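Local coordinates for protein dTDP-4-amino-4,6-dideoxyglucose formyltransferase (Mycobacterium tuberculosis CAS/NITR204, PDB 5VYQ) that probably transfers a formyl group from a folate cofactor to the sugar amine of dTDP-4-amino-4,6-dideoxyglucose, at residues Ala143-Ala148 with Arg167-Glu172; Gln123-Thr128 with Ala160-Ile165; Thr23-Thr28 with Glu74-Val79; Gln41-Asp46 with His173-Arg178. All coordinates share one frame; numbering follows the deposited sequence.

Interaction 1 (Ala143-Ala148 with Arg167-Glu172); sequences AQRECA and RELVLE
R145 and E172 reach toward each other from opposite directions between strand 143-147 and helix 167-172, and their flat ends meet in a two-pronged, end-on salt bridge. NH1 of R145 donates to OE1 of E172 at 2.9 Å, and NH2 of R145 to OE2 of E172 at 2.8 Å, both nearly straight. The prongs differ on the acceptor side. OE2 is engaged through its syn lone pair, whereas OE1 is approached on its syn side but 33° out of the carboxylate plane, in keeping with a twist of 30° between the two flat groups. Both oxygens nonetheless stay close to the plane of the guanidinium.

L169 takes a face of that same group. Its side chain slides past R145 in the opposite sense and sets CD1 3.4 Å from NH2 of R145, shifted toward the rim. The arginine chain is extended up to CD and then bends at chi3 (-59°). The second methyl of L169, CD2, settles on the strand backbone 3.8 Å from CA of Q144, and CD1 comes within 4.3 Å of CB of A143. L169 also packs on V127 and I129 of the adjoining strand 125-131, so the helix lies across both this strand and the outermost strand 141-147. The guanidinium thus serves two chemistries at once, a methyl over one face and a carboxylate at the edge, which probably restrains its position by both charge and apolar contact.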
loop_
_atom_site.group_PDB
_atom_site.type_symbol
_atom_site.label_atom_id
_atom_site.label_comp_id
_atom_site.label_asym_id
_atom_site.label_seq_id
_atom_site.Cartn_x
_atom_site.Cartn_y
_atom_site.Cartn_z
ATOM N N ALA A 143 -14.163 -0.307 33.464
ATOM C CA ALA A 143 -14.998 -0.562 32.295
ATOM C C ALA A 143 -14.120 -0.886 31.111
ATOM O O ALA A 143 -12.953 -0.499 31.081
ATOM C CB ALA A 143 -15.851 0.643 31.958
ATOM N N GLN A 144 -14.700 -1.608 30.157
ATOM C CA GLN A 144 -13.988 -1.820 28.927
ATOM C C GLN A 144 -14.959 -2.193 27.833
ATOM O O GLN A 144 -16.142 -2.520 28.052
ATOM C CB GLN A 144 -12.846 -2.834 29.118
ATOM C CG GLN A 144 -13.241 -4.218 29.360
ATOM C CD GLN A 144 -12.136 -5.256 29.561
ATOM O OE1 GLN A 144 -12.502 -6.314 30.031
ATOM N NE2 GLN A 144 -10.847 -5.020 29.237
ATOM N N ARG A 145 -14.433 -2.108 26.629
ATOM C CA ARG A 145 -15.233 -2.328 25.445
ATOM C C ARG A 145 -14.362 -2.828 24.307
ATOM O O ARG A 145 -13.307 -2.263 24.013
ATOM C CB ARG A 145 -15.992 -1.087 25.002
ATOM C CG ARG A 145 -16.955 -1.292 23.835
ATOM C CD ARG A 145 -17.963 -0.140 23.742
ATOM N NE ARG A 145 -18.698 -0.097 25.005
ATOM C CZ ARG A 145 -19.296 0.980 25.512
ATOM N NH1 ARG A 145 -19.271 2.136 24.863
ATOM N NH2 ARG A 145 -19.903 0.897 26.674
ATOM N N GLU A 146 -14.853 -3.878 23.666
ATOM C CA GLU A 146 -14.182 -4.449 22.497
ATOM C C GLU A 146 -14.406 -3.636 21.223
ATOM O O GLU A 146 -15.456 -3.026 21.002
ATOM C CB GLU A 146 -14.599 -5.934 22.346
ATOM C CG GLU A 146 -13.816 -6.677 21.251
ATOM C CD GLU A 146 -14.150 -8.147 21.068
ATOM O OE1 GLU A 146 -14.965 -8.688 21.868
ATOM O OE2 GLU A 146 -13.580 -8.694 20.088
ATOM N N CYS A 147 -13.392 -3.640 20.355
ATOM C CA CYS A 147 -13.474 -3.099 18.991
ATOM C C CYS A 147 -13.232 -4.268 18.053
ATOM O O CYS A 147 -12.200 -4.923 18.114
ATOM C CB CYS A 147 -12.340 -2.113 18.797
ATOM S SG CYS A 147 -12.302 -1.274 17.210
ATOM N N ALA A 148 -14.157 -4.496 17.133
ATOM C CA ALA A 148 -13.939 -5.605 16.203
ATOM C C ALA A 148 -12.854 -5.196 15.176
ATOM O O ALA A 148 -12.629 -4.005 14.898
ATOM C CB ALA A 148 -15.261 -5.967 15.538
ATOM N N ARG A 167 -13.854 7.799 23.690
ATOM C CA ARG A 167 -14.695 8.946 24.010
ATOM C C ARG A 167 -16.049 8.477 24.551
ATOM O O ARG A 167 -16.518 8.990 25.583
ATOM C CB ARG A 167 -14.869 9.826 22.780
ATOM C CG ARG A 167 -15.997 10.863 22.911
ATOM C CD ARG A 167 -16.043 11.802 21.729
ATOM N NE ARG A 167 -14.864 12.673 21.739
ATOM C CZ ARG A 167 -14.769 13.802 22.459
ATOM N NH1 ARG A 167 -13.617 14.507 22.414
ATOM N NH2 ARG A 167 -15.806 14.219 23.228
ATOM N N GLU A 168 -16.620 7.443 23.920
ATOM C CA GLU A 168 -17.907 6.871 24.343
ATOM C C GLU A 168 -17.826 6.356 25.785
ATOM O O GLU A 168 -18.662 6.625 26.653
ATOM C CB GLU A 168 -18.360 5.782 23.335
ATOM C CG GLU A 168 -18.884 6.448 22.050
ATOM C CD GLU A 168 -19.080 5.657 20.759
ATOM O OE1 GLU A 168 -18.876 4.428 20.638
ATOM O OE2 GLU A 168 -19.481 6.330 19.783
ATOM N N LEU A 169 -16.802 5.566 26.062
ATOM C CA LEU A 169 -16.682 4.911 27.332
ATOM C C LEU A 169 -16.399 5.867 28.468
ATOM O O LEU A 169 -16.941 5.769 29.577
ATOM C CB LEU A 169 -15.592 3.849 27.174
ATOM C CG LEU A 169 -15.627 2.693 28.122
ATOM C CD1 LEU A 169 -16.927 1.901 27.968
ATOM C CD2 LEU A 169 -14.376 1.841 27.870
ATOM N N VAL A 170 -15.510 6.835 28.202
ATOM C CA VAL A 170 -15.253 7.869 29.188
ATOM C C VAL A 170 -16.477 8.724 29.544
ATOM O O VAL A 170 -16.722 8.977 30.724
ATOM C CB VAL A 170 -14.057 8.764 28.766
ATOM C CG1 VAL A 170 -13.883 9.962 29.678
ATOM C CG2 VAL A 170 -12.793 7.917 28.782
ATOM N N LEU A 171 -17.200 9.174 28.523
ATOM C CA LEU A 171 -18.404 9.980 28.738
ATOM C C LEU A 171 -19.443 9.168 29.480
ATOM O O LEU A 171 -20.109 9.705 30.364
ATOM C CB LEU A 171 -18.954 10.552 27.461
ATOM C CG LEU A 171 -17.978 11.531 26.824
ATOM C CD1 LEU A 171 -18.453 12.025 25.482
ATOM C CD2 LEU A 171 -17.673 12.720 27.726
ATOM N N GLU A 172 -19.597 7.886 29.150
ATOM C CA GLU A 172 -20.518 7.053 29.898
ATOM C C GLU A 172 -20.182 6.901 31.367
ATOM O O GLU A 172 -21.091 6.972 32.211
ATOM C CB GLU A 172 -20.516 5.647 29.320
ATOM C CG GLU A 172 -21.190 5.510 27.972
ATOM C CD GLU A 172 -20.986 4.167 27.289
ATOM O OE1 GLU A 172 -21.042 4.138 26.018
ATOM O OE2 GLU A 172 -20.830 3.173 28.023
#

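Interaction 2 (Gln123-Thr128 with Ala160-Ile165); sequences QKVGVT and ARLMDI
G126 and L162 mark the nearest backbone approach, their CA atoms 6.2 Å apart where strand 125-128 runs beside helix 160-165. The two axes come within 7.9 Å and diverge by 30°, and no hydrogen bond spans the gap. CD2 of L162 rests on the G126 backbone, 3.5 Å from O of G126, while CD1 of the same leucine stretches along the strand to CG2 of V125 at 4.3 Å. The L162 side chain sets out across the helix flank, with CG anti to the carbonyl carbon (chi1 -62°), and its branched end brings the two methyls to the strand.

Such helix-on-sheet packing builds the layered alpha/beta core of the formyltransferase fold, in which helix 155-179 lies against strands 125-131 and 141-147. C147 of the latter strand touches both L162 and I165.

V127 points at the helix and makes its closest contacts through CG2. That methyl sits 3.6 Å from CG2 of I165, the two side chains passing in opposite directions, and 3.5 Å from the backbone O of L162. V125, turned aside from the helix, also packs against P114, Q115 and S118 of helix 114-121, and the L162 side chain lies near the bound dTDP-4-amino-4,6-dideoxyglucose.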
loop_
_atom_site.group_PDB
_atom_site.type_symbol
_atom_site.label_atom_id
_atom_site.label_comp_id
_atom_site.label_asym_id
_atom_site.label_seq_id
_atom_site.Cartn_x
_atom_site.Cartn_y
_atom_site.Cartn_z
ATOM N N GLN A 123 -5.931 -11.663 19.172
ATOM C CA GLN A 123 -6.457 -11.363 20.488
ATOM C C GLN A 123 -7.386 -10.170 20.404
ATOM O O GLN A 123 -7.262 -9.391 19.487
ATOM C CB GLN A 123 -5.337 -11.102 21.500
ATOM C CG GLN A 123 -4.519 -12.363 21.799
ATOM C CD GLN A 123 -3.699 -12.199 23.066
ATOM O OE1 GLN A 123 -4.120 -12.631 24.146
ATOM N NE2 GLN A 123 -2.559 -11.537 22.949
ATOM N N LYS A 124 -8.284 -10.012 21.356
ATOM C CA LYS A 124 -9.180 -8.847 21.387
ATOM C C LYS A 124 -8.401 -7.552 21.469
ATOM O O LYS A 124 -7.337 -7.496 22.066
ATOM C CB LYS A 124 -10.088 -8.866 22.583
ATOM C CG LYS A 124 -11.157 -9.941 22.453
ATOM C CD LYS A 124 -12.061 -9.996 23.679
ATOM C CE LYS A 124 -12.998 -11.213 23.552
ATOM N NZ LYS A 124 -14.124 -11.003 24.495
ATOM N N VAL A 125 -8.993 -6.515 20.916
ATOM C CA VAL A 125 -8.549 -5.164 21.190
ATOM C C VAL A 125 -9.787 -4.332 21.524
ATOM O O VAL A 125 -10.946 -4.721 21.324
ATOM C CB VAL A 125 -7.726 -4.576 20.008
ATOM C CG1 VAL A 125 -8.646 -4.160 18.870
ATOM C CG2 VAL A 125 -6.824 -3.423 20.491
ATOM N N GLY A 126 -9.562 -3.130 22.024
ATOM C CA GLY A 126 -10.668 -2.284 22.510
ATOM C C GLY A 126 -10.062 -1.244 23.437
ATOM O O GLY A 126 -8.892 -0.893 23.268
ATOM N N VAL A 127 -10.845 -0.779 24.399
ATOM C CA VAL A 127 -10.412 0.260 25.321
ATOM C C VAL A 127 -10.709 -0.221 26.728
ATOM O O VAL A 127 -11.766 -0.819 26.950
ATOM C CB VAL A 127 -11.169 1.560 25.037
ATOM C CG1 VAL A 127 -10.805 2.622 26.058
ATOM C CG2 VAL A 127 -10.927 2.108 23.653
ATOM N N THR A 128 -9.785 0.044 27.654
ATOM C CA THR A 128 -9.970 -0.366 29.039
ATOM C C THR A 128 -9.728 0.810 29.951
ATOM O O THR A 128 -8.719 1.476 29.791
ATOM C CB THR A 128 -9.019 -1.511 29.423
ATOM O OG1 THR A 128 -9.182 -2.623 28.499
ATOM C CG2 THR A 128 -9.256 -1.961 30.823
ATOM N N ALA A 160 -8.563 4.624 14.809
ATOM C CA ALA A 160 -9.552 5.674 14.700
ATOM C C ALA A 160 -10.838 5.256 15.398
ATOM O O ALA A 160 -11.435 6.056 16.152
ATOM C CB ALA A 160 -9.797 6.038 13.250
ATOM N N ARG A 161 -11.235 3.994 15.249
ATOM C CA ARG A 161 -12.401 3.495 15.973
ATOM C C ARG A 161 -12.126 3.392 17.478
ATOM O O ARG A 161 -13.003 3.695 18.303
ATOM C CB ARG A 161 -12.901 2.159 15.401
ATOM C CG ARG A 161 -13.385 2.250 13.943
ATOM C CD ARG A 161 -14.327 1.156 13.449
ATOM N NE ARG A 161 -13.799 -0.179 13.678
ATOM C CZ ARG A 161 -12.931 -0.773 12.870
ATOM N NH1 ARG A 161 -12.482 -1.962 13.190
ATOM N NH2 ARG A 161 -12.488 -0.156 11.762
ATOM N N LEU A 162 -10.919 2.994 17.869
ATOM C CA LEU A 162 -10.546 3.021 19.283
ATOM C C LEU A 162 -10.689 4.386 19.936
ATOM O O LEU A 162 -11.175 4.484 21.073
ATOM C CB LEU A 162 -9.133 2.473 19.538
ATOM C CG LEU A 162 -8.932 1.024 19.158
ATOM C CD1 LEU A 162 -7.463 0.660 19.377
ATOM C CD2 LEU A 162 -9.758 0.091 19.984
ATOM N N MET A 163 -10.365 5.443 19.210
ATOM C CA MET A 163 -10.498 6.783 19.786
ATOM C C MET A 163 -11.994 7.119 19.932
ATOM O O MET A 163 -12.366 7.803 20.900
ATOM C CB MET A 163 -9.790 7.808 18.932
ATOM C CG MET A 163 -8.277 7.630 18.822
ATOM S SD MET A 163 -7.411 7.677 20.381
ATOM C CE MET A 163 -7.520 5.985 20.908
ATOM N N ASP A 164 -12.859 6.694 19.018
ATOM C CA ASP A 164 -14.307 6.918 19.170
ATOM C C ASP A 164 -14.820 6.132 20.376
ATOM O O ASP A 164 -15.608 6.650 21.151
ATOM C CB ASP A 164 -15.097 6.474 17.937
ATOM C CG ASP A 164 -14.863 7.362 16.719
ATOM O OD1 ASP A 164 -14.516 8.526 16.875
ATOM O OD2 ASP A 164 -15.027 6.875 15.589
ATOM N N ILE A 165 -14.372 4.901 20.546
ATOM C CA ILE A 165 -14.761 4.071 21.687
ATOM C C ILE A 165 -14.289 4.669 22.991
ATOM O O ILE A 165 -14.998 4.641 24.004
ATOM C CB ILE A 165 -14.314 2.604 21.529
ATOM C CG1 ILE A 165 -15.062 1.998 20.341
ATOM C CG2 ILE A 165 -14.461 1.869 22.831
ATOM C CD1 ILE A 165 -14.539 0.634 19.915
#

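Interaction 3 (Thr23-Thr28 with Glu74-Val79); sequences TILILT and ERYDLV. With NA (sodium ion), chain H; NA (sodium ion), chain G.
Y76 lays its ring over L25, and the path from its CB to its hydroxyl reads as a list of what strand 24-28 offers. CB starts 3.7 Å from O of T23. With CG anti to the carbonyl carbon (chi1 -62°), the ring swings across the strand. CD1 meets the backbone, 3.4 Å from N of L25, and also lies near the CG2 methyl of T23, while CE1 passes near O of I24. CB of L25 stands over the centre of the ring, 3.5 Å from the Y76 centroid and 11° off its normal, a clear CH-pi contact; the L25 methyls spread toward the far rim. At the tip, OH of Y76 comes 3.9 Å from CD1 of L25 and finds its polar partner in D48.

The residues at and after Y76 also bind two ions. O of Y76 binds one sodium ion at 2.4 Å, together with O of V73 and three waters. OD2 of D77 and OG1 of T23 each coordinate a second sodium ion at 2.6 Å; two waters and O of M21 are also among its ligands. The same D77 oxygen accepts a hydrogen bond from N of T23, and T23 OG1 also bonds D46.

Beyond the ion sites the segments become parallel neighbours in the sheet, I24 beside L78 and L25 beside V79, with N of L25 bonded to O of L78 at 3.0 Å. This is the 2-1-3 order of a Rossmann-like fold: helix 65-75 carries the chain from strand 47-50 over strand 24-28 to strand 78-82. Its I72 packs on L25 and V79, whereas I26 packs on A37 of helix 31-43.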
loop_
_atom_site.group_PDB
_atom_site.type_symbol
_atom_site.label_atom_id
_atom_site.label_comp_id
_atom_site.label_asym_id
_atom_site.label_seq_id
_atom_site.Cartn_x
_atom_site.Cartn_y
_atom_site.Cartn_z
ATOM N N THR A 23 -11.209 16.990 43.048
ATOM C CA THR A 23 -10.203 17.781 42.353
ATOM C C THR A 23 -9.400 16.815 41.463
ATOM O O THR A 23 -8.772 15.908 41.983
ATOM C CB THR A 23 -9.300 18.451 43.382
ATOM O OG1 THR A 23 -10.104 19.235 44.291
ATOM C CG2 THR A 23 -8.275 19.333 42.708
ATOM N N ILE A 24 -9.438 17.014 40.147
ATOM C CA ILE A 24 -8.917 16.026 39.213
ATOM C C ILE A 24 -7.721 16.582 38.457
ATOM O O ILE A 24 -7.757 17.730 37.971
ATOM C CB ILE A 24 -10.013 15.579 38.235
ATOM C CG1 ILE A 24 -11.210 15.027 39.021
ATOM C CG2 ILE A 24 -9.482 14.574 37.232
ATOM C CD1 ILE A 24 -12.389 14.587 38.188
ATOM N N LEU A 25 -6.702 15.743 38.316
ATOM C CA LEU A 25 -5.619 16.036 37.387
ATOM C C LEU A 25 -5.671 15.042 36.225
ATOM O O LEU A 25 -5.733 13.830 36.471
ATOM C CB LEU A 25 -4.319 15.854 38.121
ATOM C CG LEU A 25 -3.040 15.941 37.270
ATOM C CD1 LEU A 25 -2.920 17.338 36.673
ATOM C CD2 LEU A 25 -1.823 15.606 38.133
ATOM N N ILE A 26 -5.625 15.542 35.005
ATOM C CA ILE A 26 -5.456 14.709 33.804
ATOM C C ILE A 26 -4.083 14.977 33.214
ATOM O O ILE A 26 -3.734 16.131 32.958
ATOM C CB ILE A 26 -6.523 14.945 32.752
ATOM C CG1 ILE A 26 -7.904 14.725 33.397
ATOM C CG2 ILE A 26 -6.291 13.987 31.568
ATOM C CD1 ILE A 26 -9.050 14.709 32.411
ATOM N N LEU A 27 -3.333 13.910 33.012
ATOM C CA LEU A 27 -2.050 13.917 32.319
ATOM C C LEU A 27 -2.320 13.239 30.981
ATOM O O LEU A 27 -2.827 12.107 30.907
ATOM C CB LEU A 27 -0.984 13.196 33.128
ATOM C CG LEU A 27 -0.587 14.103 34.320
ATOM C CD1 LEU A 27 -0.212 13.238 35.494
ATOM C CD2 LEU A 27 0.540 14.965 33.780
ATOM N N THR A 28 -1.941 13.897 29.897
ATOM C CA THR A 28 -2.200 13.383 28.551
ATOM C C THR A 28 -1.127 13.818 27.551
ATOM O O THR A 28 -0.725 14.978 27.534
ATOM C CB THR A 28 -3.585 13.861 28.090
ATOM O OG1 THR A 28 -3.914 13.321 26.808
ATOM C CG2 THR A 28 -3.712 15.375 28.077
ATOM N N GLU A 74 -0.743 15.704 47.318
ATOM C CA GLU A 74 -1.356 16.658 48.244
ATOM C C GLU A 74 -2.603 17.351 47.661
ATOM O O GLU A 74 -3.641 17.437 48.332
ATOM C CB GLU A 74 -0.341 17.721 48.649
ATOM C CG GLU A 74 -0.856 18.868 49.517
ATOM C CD GLU A 74 0.216 19.932 49.687
ATOM O OE1 GLU A 74 0.076 21.021 49.101
ATOM O OE2 GLU A 74 1.214 19.676 50.395
ATOM N N ARG A 75 -2.499 17.818 46.427
ATOM C CA ARG A 75 -3.481 18.716 45.841
ATOM C C ARG A 75 -4.657 18.079 45.121
ATOM O O ARG A 75 -5.665 18.771 44.904
ATOM C CB ARG A 75 -2.771 19.649 44.894
ATOM C CG ARG A 75 -1.822 20.475 45.748
ATOM C CD ARG A 75 -0.966 21.331 44.884
ATOM N NE ARG A 75 0.066 21.921 45.731
ATOM C CZ ARG A 75 1.166 22.517 45.276
ATOM N NH1 ARG A 75 1.378 22.640 43.968
ATOM N NH2 ARG A 75 2.054 22.962 46.173
ATOM N N TYR A 76 -4.501 16.828 44.669
ATOM C CA TYR A 76 -5.556 16.206 43.885
ATOM C C TYR A 76 -6.177 15.026 44.603
ATOM O O TYR A 76 -5.533 14.406 45.425
ATOM C CB TYR A 76 -5.063 15.794 42.504
ATOM C CG TYR A 76 -4.604 16.949 41.652
ATOM C CD1 TYR A 76 -5.502 17.680 40.897
ATOM C CD2 TYR A 76 -3.276 17.301 41.610
ATOM C CE1 TYR A 76 -5.091 18.742 40.132
ATOM C CE2 TYR A 76 -2.856 18.376 40.860
ATOM C CZ TYR A 76 -3.757 19.107 40.113
ATOM O OH TYR A 76 -3.263 20.138 39.321
ATOM N N ASP A 77 -7.431 14.736 44.273
ATOM C CA ASP A 77 -8.159 13.596 44.776
ATOM C C ASP A 77 -8.115 12.431 43.805
ATOM O O ASP A 77 -8.412 11.311 44.203
ATOM C CB ASP A 77 -9.613 13.954 45.056
ATOM C CG ASP A 77 -9.730 15.109 46.070
ATOM O OD1 ASP A 77 -9.105 15.008 47.151
ATOM O OD2 ASP A 77 -10.429 16.076 45.711
ATOM N N LEU A 78 -7.857 12.698 42.537
ATOM C CA LEU A 78 -7.912 11.672 41.474
ATOM C C LEU A 78 -6.952 12.111 40.362
ATOM O O LEU A 78 -6.934 13.283 39.967
ATOM C CB LEU A 78 -9.328 11.606 40.930
ATOM C CG LEU A 78 -9.574 10.777 39.660
ATOM C CD1 LEU A 78 -9.223 9.310 39.919
ATOM C CD2 LEU A 78 -11.003 10.900 39.127
ATOM N N VAL A 79 -6.139 11.198 39.872
ATOM C CA VAL A 79 -5.260 11.497 38.748
ATOM C C VAL A 79 -5.661 10.554 37.601
ATOM O O VAL A 79 -5.698 9.345 37.771
ATOM C CB VAL A 79 -3.771 11.307 39.124
ATOM C CG1 VAL A 79 -2.871 11.602 37.952
ATOM C CG2 VAL A 79 -3.406 12.225 40.269
HETATM NA NA NA H . -11.171 18.404 46.479
HETATM NA NA NA G . -4.781 13.675 47.523
HETATM O O HOH W 1 -7.052 13.782 48.223
HETATM O O HOH W 2 -4.591 14.313 49.622
HETATM O O HOH W 3 -4.534 11.502 48.043
HETATM O O HOH W 4 -12.259 20.489 46.366
HETATM O O HOH W 5 -9.391 19.148 47.284
#

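Interaction 4 (Gln41-Asp46 with His173-Arg178); sequences QARHGD and HFDAIR
R43 and D175 form the direct charged link between the end of helix 31-43 and helix 155-179. NH1 of R43 donates to OD1 of D175 at 2.9 Å, but the bond is bent (133°) and arrives from above the carboxylate, 58° out of its plane. R178 shares that oxygen by charge alone, its NH1 3.4 Å from OD1 of D175 with no N-H aimed at it. One carboxylate thus draws two arginines into a network.

Waters complete the polar layer. One joins NH1 of R43 to the backbone N of D175, the second donates to OD1 of D175 while accepting from NE of R43, and a third connects O of R43, ND1 of H44 and NH1 of R178. NH2 of R43 holds O of L171.

Both helices cover the same face of the Rossmann-like sheet: F174, buried between them, touches I24 and M47 of neighbouring strands, and H44 also rests on I24.

Apolar and aromatic contacts centre on F174. The extended R43 slides past it, and CB of F174 sits over the middle of the guanidinium, 3.8 Å above the plane, and CD2 of F174 lies 3.8 Å from NE of R43. Farther along, the edge of the F174 ring turns toward the face of H44, an offset edge-to-face pair with planes at 74° and centroids 5.8 Å apart. CD of R178 packs 3.6 Å from ND1 of H44, while NE2 of the histidine is bonded to O of V22.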
loop_
_atom_site.group_PDB
_atom_site.type_symbol
_atom_site.label_atom_id
_atom_site.label_comp_id
_atom_site.label_asym_id
_atom_site.label_seq_id
_atom_site.Cartn_x
_atom_site.Cartn_y
_atom_site.Cartn_z
ATOM N N GLN A 41 -13.464 18.933 30.864
ATOM C CA GLN A 41 -13.315 20.164 31.642
ATOM C C GLN A 41 -14.559 21.038 31.596
ATOM O O GLN A 41 -14.811 21.794 32.538
ATOM C CB GLN A 41 -12.125 20.953 31.177
ATOM C CG GLN A 41 -10.831 20.515 31.807
ATOM C CD GLN A 41 -9.703 21.438 31.355
ATOM O OE1 GLN A 41 -9.570 21.721 30.172
ATOM N NE2 GLN A 41 -8.897 21.913 32.275
ATOM N N ALA A 42 -15.355 20.927 30.538
ATOM C CA ALA A 42 -16.647 21.602 30.510
ATOM C C ALA A 42 -17.668 20.915 31.426
ATOM O O ALA A 42 -18.608 21.522 31.907
ATOM C CB ALA A 42 -17.150 21.648 29.071
ATOM N N ARG A 43 -17.500 19.637 31.702
ATOM C CA ARG A 43 -18.401 18.872 32.549
ATOM C C ARG A 43 -17.993 18.875 34.033
ATOM O O ARG A 43 -18.679 18.286 34.885
ATOM C CB ARG A 43 -18.351 17.418 32.060
ATOM C CG ARG A 43 -19.548 16.556 32.397
ATOM C CD ARG A 43 -19.382 15.225 31.692
ATOM N NE ARG A 43 -20.135 14.252 32.470
ATOM C CZ ARG A 43 -20.423 12.997 32.128
ATOM N NH1 ARG A 43 -21.129 12.248 33.004
ATOM N NH2 ARG A 43 -20.051 12.524 30.933
ATOM N N HIS A 44 -16.852 19.465 34.356
ATOM C CA HIS A 44 -16.306 19.317 35.706
ATOM C C HIS A 44 -15.317 20.454 35.911
ATOM O O HIS A 44 -14.262 20.492 35.291
ATOM C CB HIS A 44 -15.615 17.955 35.911
ATOM C CG HIS A 44 -15.127 17.731 37.311
ATOM N ND1 HIS A 44 -15.868 17.089 38.274
ATOM C CD2 HIS A 44 -13.956 18.069 37.907
ATOM C CE1 HIS A 44 -15.186 17.052 39.402
ATOM N NE2 HIS A 44 -14.025 17.657 39.210
ATOM N N GLY A 45 -15.661 21.401 36.769
ATOM C CA GLY A 45 -14.845 22.605 36.912
ATOM C C GLY A 45 -13.471 22.404 37.536
ATOM O O GLY A 45 -12.482 22.941 37.046
ATOM N N ASP A 46 -13.383 21.586 38.577
ATOM C CA ASP A 46 -12.131 21.479 39.302
ATOM C C ASP A 46 -11.290 20.363 38.643
ATOM O O ASP A 46 -11.115 19.305 39.233
ATOM C CB ASP A 46 -12.409 21.181 40.786
ATOM C CG ASP A 46 -11.205 21.492 41.693
ATOM O OD1 ASP A 46 -10.161 21.966 41.174
ATOM O OD2 ASP A 46 -11.285 21.195 42.910
ATOM N N HIS A 173 -18.899 6.637 31.671
ATOM C CA HIS A 173 -18.499 6.277 32.999
ATOM C C HIS A 173 -17.909 7.395 33.865
ATOM O O HIS A 173 -17.465 7.116 34.966
ATOM C CB HIS A 173 -17.559 5.068 32.977
ATOM C CG HIS A 173 -18.221 3.850 32.444
ATOM N ND1 HIS A 173 -19.040 3.059 33.225
ATOM C CD2 HIS A 173 -18.244 3.318 31.203
ATOM C CE1 HIS A 173 -19.491 2.063 32.494
ATOM N NE2 HIS A 173 -19.036 2.201 31.262
ATOM N N PHE A 174 -17.868 8.618 33.360
ATOM C CA PHE A 174 -17.142 9.692 34.028
ATOM C C PHE A 174 -17.635 9.886 35.461
ATOM O O PHE A 174 -16.841 9.986 36.394
ATOM C CB PHE A 174 -17.288 11.004 33.298
ATOM C CG PHE A 174 -16.611 12.129 34.036
ATOM C CD1 PHE A 174 -15.235 12.148 34.145
ATOM C CD2 PHE A 174 -17.347 13.074 34.733
ATOM C CE1 PHE A 174 -14.587 13.152 34.855
ATOM C CE2 PHE A 174 -16.713 14.075 35.454
ATOM C CZ PHE A 174 -15.330 14.138 35.500
ATOM N N ASP A 175 -18.960 9.933 35.657
ATOM C CA ASP A 175 -19.412 10.169 37.033
ATOM C C ASP A 175 -18.857 9.120 37.996
ATOM O O ASP A 175 -18.436 9.466 39.112
ATOM C CB ASP A 175 -20.944 10.199 37.160
ATOM C CG ASP A 175 -21.594 11.351 36.436
ATOM O OD1 ASP A 175 -20.902 12.230 35.883
ATOM O OD2 ASP A 175 -22.853 11.370 36.437
ATOM N N ALA A 176 -18.917 7.840 37.620
ATOM C CA ALA A 176 -18.446 6.764 38.509
ATOM C C ALA A 176 -16.946 6.887 38.765
ATOM O O ALA A 176 -16.443 6.619 39.863
ATOM C CB ALA A 176 -18.778 5.391 37.954
ATOM N N ILE A 177 -16.228 7.269 37.713
ATOM C CA ILE A 177 -14.800 7.443 37.806
ATOM C C ILE A 177 -14.466 8.560 38.767
ATOM O O ILE A 177 -13.640 8.417 39.682
ATOM C CB ILE A 177 -14.182 7.707 36.432
ATOM C CG1 ILE A 177 -14.276 6.463 35.554
ATOM C CG2 ILE A 177 -12.684 8.091 36.537
ATOM C CD1 ILE A 177 -14.172 6.737 34.062
ATOM N N ARG A 178 -15.140 9.675 38.561
ATOM C CA ARG A 178 -15.036 10.828 39.441
ATOM C C ARG A 178 -15.250 10.473 40.908
ATOM O O ARG A 178 -14.432 10.787 41.789
ATOM C CB ARG A 178 -16.001 11.922 38.958
ATOM C CG ARG A 178 -16.005 13.187 39.815
ATOM C CD ARG A 178 -17.255 14.032 39.577
ATOM N NE ARG A 178 -18.465 13.261 39.931
ATOM C CZ ARG A 178 -19.669 13.399 39.380
ATOM N NH1 ARG A 178 -19.881 14.289 38.423
ATOM N NH2 ARG A 178 -20.664 12.625 39.780
HETATM O O HOH W 6 -21.173 9.564 33.739
HETATM O O HOH W 7 -18.430 16.672 37.740
HETATM O O HOH W 8 -21.367 14.716 35.482
#

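From the N terminus, interaction 3 opens on strand 24-28, and interaction 4 opens at 41-46 before interaction 3 closes at 74-79, so the two cross. Interactions 2 and 1 then open in turn on strands 125-131 and 141-147, which are adjacent in the sheet. Helix 155-179 closes them in the same order, at 160-165 and 167-172, so these two cross as well. The helix closes interaction 4 last, at 173-178, and its long loop encloses both. Interaction 3 is complete before interactions 2 and 1 begin. One helix therefore spans the sheet from its antiparallel edge strand to the parallel strands near helix 31-43, where interactions 3 and 4 touch through T23 and D46.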